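Local coordinates for epidermin biosynthesis protein EpiD (Staphylococcus aureus, PDB 3QJG) that binds flavin mononucleotide and probably catalyses the oxidative decarboxylation of the C-terminal cysteine of the epidermin precursor peptide during lantibiotic biosynthesis, at residues A[34-39]-A[58-63]; A[78-83]-A[111-116]. All blocks are in the same frame, centred on the assembly; numbering follows the deposited sequence. Where two conformers were deposited one is given.

In the fold
Both contacts pair parallel strands of one sheet, and strand 7-12 lies between them, bonded to 34-39 on one side and to 79-85 on the other. Their centres are about 14 Å apart, and they show how the chemistry of a pairing follows its place in a sheet. Contact 1 joins 34-39 to the short strand 59-60 and is partly buried; two backbone bonds are supplemented by asparagine amides, two waters and tyrosine contacts. Contact 2, its centre about 7 Å from the chain centre (contact 1: about 12 Å), pairs 78-83 with 111-116 more deeply; four backbone bonds run between layers of isoleucine and leucine, with a phenylalanine at one end and charge confined to the other.

Contact 1: residues A[34-39]-A[58-63]; sequences EVNVIA and NYYDEF
The N36 and N58 side chains run alongside each other in the same direction, their amide planes 63° apart. Followed outward, the N36 side chain begins at CB, which packs against Y60 CE2 at 3.9 Å and approaches N58 O at 3.5 Å. Its CG stands anti to the carbonyl carbon (chi1 -62°), beside N58 CB at 3.8 Å, and this turns the amide toward N58. OD1 accepts from N58 ND2 at 2.9 Å, the donor sitting well above the carbonyl plane of N36 yet keeping the bond within its own amide plane. At the tip, ND2 gives an almost straight bond to E34 OE1 (2.9 Å) and a second one to H77 NE2, so both polar atoms of this buried amide are engaged and its flip is fixed. E34 OE1 also forms a salt bridge with K76, while a water links E34 OE2 to N58 ND2.

Beyond the amides, V37 uses both backbone groups: its N donates to N58 O, and its O receives Y60 N at 2.8 Å. V37 CG1 touches Y59 CD1 on one face of the sheet; on the other, I38 CB meets Y60 CB at 4.2 Å. A second water joins A39 N to Y60 O. This is the parallel pairing that closes a right-handed beta-alpha-beta unit, with helix 49-55 as the crossover, as in Rossmann-like flavoproteins.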
loop_
_atom_site.group_PDB
_atom_site.type_symbol
_atom_site.label_atom_id
_atom_site.label_comp_id
_atom_site.label_asym_id
_atom_site.label_seq_id
_atom_site.Cartn_x
_atom_site.Cartn_y
_atom_site.Cartn_z
ATOM N N GLU A 34 27.247 29.253 4.631
ATOM C CA GLU A 34 26.346 28.155 4.306
ATOM C C GLU A 34 25.873 28.362 2.894
ATOM O O GLU A 34 25.569 29.492 2.501
ATOM C CB GLU A 34 25.103 28.104 5.201
ATOM C CG GLU A 34 25.324 27.535 6.596
ATOM C CD GLU A 34 24.005 27.509 7.394
ATOM O OE1 GLU A 34 22.901 27.752 6.826
ATOM O OE2 GLU A 34 24.051 27.226 8.592
ATOM N N VAL A 35 25.794 27.272 2.132
ATOM C CA VAL A 35 25.086 27.313 0.845
ATOM C C VAL A 35 23.999 26.262 0.997
ATOM O O VAL A 35 24.307 25.092 1.188
ATOM C CB VAL A 35 25.988 26.945 -0.350
ATOM C CG1 VAL A 35 25.136 26.852 -1.629
ATOM C CG2 VAL A 35 27.152 27.960 -0.516
ATOM N N ASN A 36 22.744 26.693 0.923
ATOM C CA ASN A 36 21.562 25.874 1.170
ATOM C C ASN A 36 20.734 25.820 -0.079
ATOM O O ASN A 36 20.885 26.670 -0.955
ATOM C CB ASN A 36 20.693 26.515 2.273
ATOM C CG ASN A 36 21.453 26.594 3.604
ATOM O OD1 ASN A 36 22.121 25.655 3.933
ATOM N ND2 ASN A 36 21.371 27.736 4.336
ATOM N N VAL A 37 19.852 24.827 -0.152
ATOM C CA VAL A 37 19.146 24.567 -1.362
ATOM C C VAL A 37 17.736 24.209 -1.083
ATOM O O VAL A 37 17.477 23.527 -0.096
ATOM C CB VAL A 37 19.822 23.400 -2.104
ATOM C CG1 VAL A 37 19.113 23.135 -3.414
ATOM C CG2 VAL A 37 21.264 23.758 -2.368
ATOM N N ILE A 38 16.853 24.669 -1.968
ATOM C CA ILE A 38 15.472 24.265 -2.014
ATOM C C ILE A 38 15.051 24.083 -3.470
ATOM O O ILE A 38 15.487 24.849 -4.302
ATOM C CB ILE A 38 14.515 25.342 -1.364
ATOM C CG1 ILE A 38 13.067 24.839 -1.281
ATOM C CG2 ILE A 38 14.594 26.716 -2.095
ATOM C CD1 ILE A 38 12.104 25.795 -0.471
ATOM N N ALA A 39 14.203 23.109 -3.761
ATOM C CA ALA A 39 13.635 22.947 -5.126
ATOM C C ALA A 39 12.190 23.311 -5.179
ATOM O O ALA A 39 11.500 23.143 -4.183
ATOM C CB ALA A 39 13.769 21.553 -5.578
ATOM N N ASN A 58 22.111 22.731 3.818
ATOM C CA ASN A 58 20.788 22.342 4.150
ATOM C C ASN A 58 20.012 22.205 2.888
ATOM O O ASN A 58 20.071 23.095 1.975
ATOM C CB ASN A 58 20.075 23.398 5.011
ATOM C CG ASN A 58 20.656 23.525 6.372
ATOM O OD1 ASN A 58 20.277 22.794 7.276
ATOM N ND2 ASN A 58 21.519 24.507 6.558
ATOM N N TYR A 59 19.269 21.107 2.822
ATOM C CA TYR A 59 18.364 20.927 1.735
ATOM C C TYR A 59 16.977 21.014 2.358
ATOM O O TYR A 59 16.641 20.207 3.232
ATOM C CB TYR A 59 18.610 19.611 1.011
ATOM C CG TYR A 59 17.568 19.346 -0.039
ATOM C CD1 TYR A 59 17.377 20.216 -1.087
ATOM C CD2 TYR A 59 16.744 18.230 0.043
ATOM C CE1 TYR A 59 16.410 19.983 -2.035
ATOM C CE2 TYR A 59 15.805 17.980 -0.909
ATOM C CZ TYR A 59 15.622 18.880 -1.932
ATOM O OH TYR A 59 14.656 18.615 -2.837
ATOM N N TYR A 60 16.224 22.045 1.969
ATOM C CA TYR A 60 14.910 22.298 2.547
ATOM C C TYR A 60 13.969 21.526 1.704
ATOM O O TYR A 60 13.898 21.737 0.472
ATOM C CB TYR A 60 14.523 23.786 2.568
ATOM C CG TYR A 60 15.411 24.653 3.430
ATOM C CD1 TYR A 60 15.567 24.380 4.797
ATOM C CD2 TYR A 60 16.177 25.680 2.876
ATOM C CE1 TYR A 60 16.429 25.119 5.582
ATOM C CE2 TYR A 60 17.048 26.447 3.670
ATOM C CZ TYR A 60 17.164 26.160 5.015
ATOM O OH TYR A 60 17.996 26.918 5.809
ATOM N N ASP A 61 13.207 20.663 2.348
ATOM C CA ASP A 61 12.296 19.770 1.631
ATOM C C ASP A 61 10.856 19.894 2.205
ATOM O O ASP A 61 10.557 19.327 3.239
ATOM C CB ASP A 61 12.827 18.356 1.806
ATOM C CG ASP A 61 12.057 17.304 0.993
ATOM O OD1 ASP A 61 10.971 17.621 0.376
ATOM O OD2 ASP A 61 12.577 16.148 1.005
ATOM N N GLU A 62 10.000 20.621 1.506
ATOM C CA GLU A 62 8.600 20.873 1.888
ATOM C C GLU A 62 7.758 19.583 2.047
ATOM O O GLU A 62 6.787 19.545 2.837
ATOM C CB GLU A 62 7.928 21.781 0.816
ATOM C CG GLU A 62 6.769 22.549 1.349
ATOM C CD GLU A 62 5.916 23.198 0.286
ATOM O OE1 GLU A 62 6.349 23.376 -0.884
ATOM O OE2 GLU A 62 4.779 23.529 0.654
ATOM N N PHE A 63 8.100 18.533 1.298
ATOM C CA PHE A 63 7.402 17.215 1.364
ATOM C C PHE A 63 7.758 16.516 2.663
ATOM O O PHE A 63 6.937 15.917 3.316
ATOM C CB PHE A 63 7.822 16.315 0.183
ATOM C CG PHE A 63 7.068 14.991 0.094
ATOM C CD1 PHE A 63 5.756 14.952 -0.372
ATOM C CD2 PHE A 63 7.688 13.786 0.470
ATOM C CE1 PHE A 63 5.059 13.748 -0.477
ATOM C CE2 PHE A 63 7.003 12.587 0.365
ATOM C CZ PHE A 63 5.674 12.572 -0.119
HETATM O O HOH W 1 22.603 24.999 9.195
HETATM O O HOH W 2 13.045 21.095 -2.068
#

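Contact 2: residues A[78-83]-A[111-116]; sequences DKIIIL and EKLSIF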
loop_
_atom_site.group_PDB
_atom_site.type_symbol
_atom_site.label_atom_id
_atom_site.label_comp_id
_atom_site.label_asym_id
_atom_site.label_seq_id
_atom_site.Cartn_x
_atom_site.Cartn_y
_atom_site.Cartn_z
ATOM N N ASP A 78 21.399 36.052 3.289
ATOM C CA ASP A 78 21.747 37.354 2.816
ATOM C C ASP A 78 21.420 37.432 1.355
ATOM O O ASP A 78 21.028 38.468 0.875
ATOM C CB ASP A 78 23.216 37.567 3.034
ATOM C CG ASP A 78 23.584 37.427 4.481
ATOM O OD1 ASP A 78 23.336 38.382 5.237
ATOM O OD2 ASP A 78 24.028 36.340 4.883
ATOM N N LYS A 79 21.589 36.324 0.630
ATOM C CA LYS A 79 21.337 36.332 -0.819
ATOM C C LYS A 79 20.470 35.146 -1.104
ATOM O O LYS A 79 20.684 34.095 -0.508
ATOM C CB LYS A 79 22.645 36.242 -1.644
ATOM C CG LYS A 79 23.616 37.375 -1.387
ATOM C CD LYS A 79 23.011 38.740 -1.734
ATOM C CE LYS A 79 24.003 39.912 -1.516
ATOM N NZ LYS A 79 23.408 41.169 -2.032
ATOM N N ILE A 80 19.478 35.354 -1.964
ATOM C CA ILE A 80 18.678 34.302 -2.462
ATOM C C ILE A 80 18.726 34.381 -3.956
ATOM O O ILE A 80 18.480 35.490 -4.560
ATOM C CB ILE A 80 17.184 34.417 -1.987
ATOM C CG1 ILE A 80 17.192 34.441 -0.444
ATOM C CG2 ILE A 80 16.357 33.288 -2.589
ATOM C CD1 ILE A 80 15.881 34.576 0.265
ATOM N N ILE A 81 19.018 33.230 -4.567
ATOM C CA ILE A 81 19.128 33.124 -6.013
ATOM C C ILE A 81 18.185 32.071 -6.594
ATOM O O ILE A 81 18.020 30.994 -6.044
ATOM C CB ILE A 81 20.570 32.887 -6.494
ATOM C CG1 ILE A 81 21.099 31.469 -6.267
ATOM C CG2 ILE A 81 21.605 33.859 -5.786
ATOM C CD1 ILE A 81 22.479 31.323 -6.915
ATOM N N ILE A 82 17.550 32.381 -7.720
ATOM C CA ILE A 82 16.851 31.336 -8.419
ATOM C C ILE A 82 17.709 30.857 -9.614
ATOM O O ILE A 82 17.944 31.600 -10.590
ATOM C CB ILE A 82 15.448 31.774 -8.841
ATOM C CG1 ILE A 82 14.750 32.521 -7.706
ATOM C CG2 ILE A 82 14.648 30.557 -9.247
ATOM C CD1 ILE A 82 13.399 33.006 -8.044
ATOM N N LEU A 83 18.203 29.624 -9.531
ATOM C CA LEU A 83 19.134 29.099 -10.536
ATOM C C LEU A 83 19.017 27.577 -10.647
ATOM O O LEU A 83 19.291 26.861 -9.663
ATOM C CB LEU A 83 20.584 29.479 -10.180
ATOM C CG LEU A 83 21.559 29.267 -11.336
ATOM C CD1 LEU A 83 22.834 30.082 -11.206
ATOM C CD2 LEU A 83 21.870 27.792 -11.544
ATOM N N GLU A 111 14.219 42.144 -2.124
ATOM C CA GLU A 111 15.434 42.919 -1.882
ATOM C C GLU A 111 16.677 42.032 -1.788
ATOM O O GLU A 111 17.798 42.550 -1.897
ATOM C CB GLU A 111 15.294 43.812 -0.621
ATOM C CG GLU A 111 15.642 43.120 0.736
ATOM C CD GLU A 111 14.508 42.207 1.296
ATOM O OE1 GLU A 111 13.380 42.200 0.729
ATOM O OE2 GLU A 111 14.763 41.500 2.325
ATOM N N LYS A 112 16.491 40.708 -1.636
ATOM C CA LYS A 112 17.634 39.811 -1.565
ATOM C C LYS A 112 17.781 38.900 -2.760
ATOM O O LYS A 112 18.606 38.005 -2.718
ATOM C CB LYS A 112 17.505 38.888 -0.353
ATOM C CG LYS A 112 17.217 39.547 0.945
ATOM C CD LYS A 112 17.113 38.451 2.033
ATOM C CE LYS A 112 17.338 39.012 3.383
ATOM N NZ LYS A 112 17.113 37.957 4.338
ATOM N N LEU A 113 16.986 39.113 -3.812
ATOM C CA LEU A 113 16.711 38.076 -4.760
ATOM C C LEU A 113 17.247 38.326 -6.143
ATOM O O LEU A 113 17.041 39.411 -6.723
ATOM C CB LEU A 113 15.198 37.872 -4.829
ATOM C CG LEU A 113 14.654 36.810 -5.796
ATOM C CD1 LEU A 113 14.887 35.504 -5.025
ATOM C CD2 LEU A 113 13.189 37.148 -6.109
ATOM N N SER A 114 17.918 37.299 -6.672
ATOM C CA SER A 114 18.583 37.327 -7.976
ATOM C C SER A 114 18.046 36.146 -8.746
ATOM O O SER A 114 18.033 35.047 -8.226
ATOM C CB SER A 114 20.096 37.131 -7.855
ATOM O OG SER A 114 20.727 38.234 -7.268
ATOM N N ILE A 115 17.661 36.395 -10.001
ATOM C CA ILE A 115 17.088 35.389 -10.883
ATOM C C ILE A 115 18.048 35.173 -12.065
ATOM O O ILE A 115 18.523 36.141 -12.664
ATOM C CB ILE A 115 15.682 35.843 -11.367
ATOM C CG1 ILE A 115 14.725 35.928 -10.158
ATOM C CG2 ILE A 115 15.157 34.873 -12.402
ATOM C CD1 ILE A 115 13.325 36.553 -10.433
ATOM N N PHE A 116 18.390 33.907 -12.330
ATOM C CA PHE A 116 19.174 33.456 -13.467
ATOM C C PHE A 116 18.287 32.654 -14.402
ATOM O O PHE A 116 18.156 31.447 -14.261
ATOM C CB PHE A 116 20.324 32.611 -12.976
ATOM C CG PHE A 116 21.268 33.349 -12.106
ATOM C CD1 PHE A 116 22.384 33.982 -12.639
ATOM C CD2 PHE A 116 21.049 33.436 -10.738
ATOM C CE1 PHE A 116 23.263 34.665 -11.809
ATOM C CE2 PHE A 116 21.972 34.088 -9.879
ATOM C CZ PHE A 116 23.060 34.713 -10.415
#
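I80, I82 and L113 form the apolar centre of this strand pair, with the CD1 methyl of L113 as their common meeting point. That methyl touches I80 CG2 at 3.6 Å and I82 CG1 at 4.0 Å, since L113 CG is anti to the backbone N (chi1 179°) and the leucine branch leans across to the other strand. On the same face I82 and I115 run alongside each other, I82 CD1 resting on I115 CG1 at 3.8 Å.

I81 and S114 carry the other face, I81 CG2 near S114 CB; at the C-terminal end of the pair the F116 ring meets L83 and I81. L83 CD1 lies over one side of the ring in a CH-pi contact, 4.0 Å from the F116 ring centroid and displaced toward the rim. I81 CB comes up at the ring edge, near its plane, where it meets CE2; I81 and L83, two residues apart on the partner segment, thus hold the ring from two directions.

Between the two side-chain layers the backbones bond in regular parallel register. I80 N donates to K112 O, I80 O takes S114 N at 2.8 Å, I82 N donates to S114 O, and I82 O takes F116 N at 2.9 Å. The axes of the strand segments 79-82 and 113-116 run 22° apart, an ordinary sheet twist. Toward the polar edge, the K112 chain passes close to the D78 carbonyl, CB lying 3.8 Å from D78 O, and then extends until NZ bonds to the carbonyls of A74 and H77. D78 OD2, for its part, accepts from N7 N.

Strand 7-12 flanks 79-85 on its other side. Helix 87-94 covers I82 and I115, whereas V171 of helix 168-174 packs on I81, L83 and F116, so the pair is sandwiched between helices as a central part of the sheet.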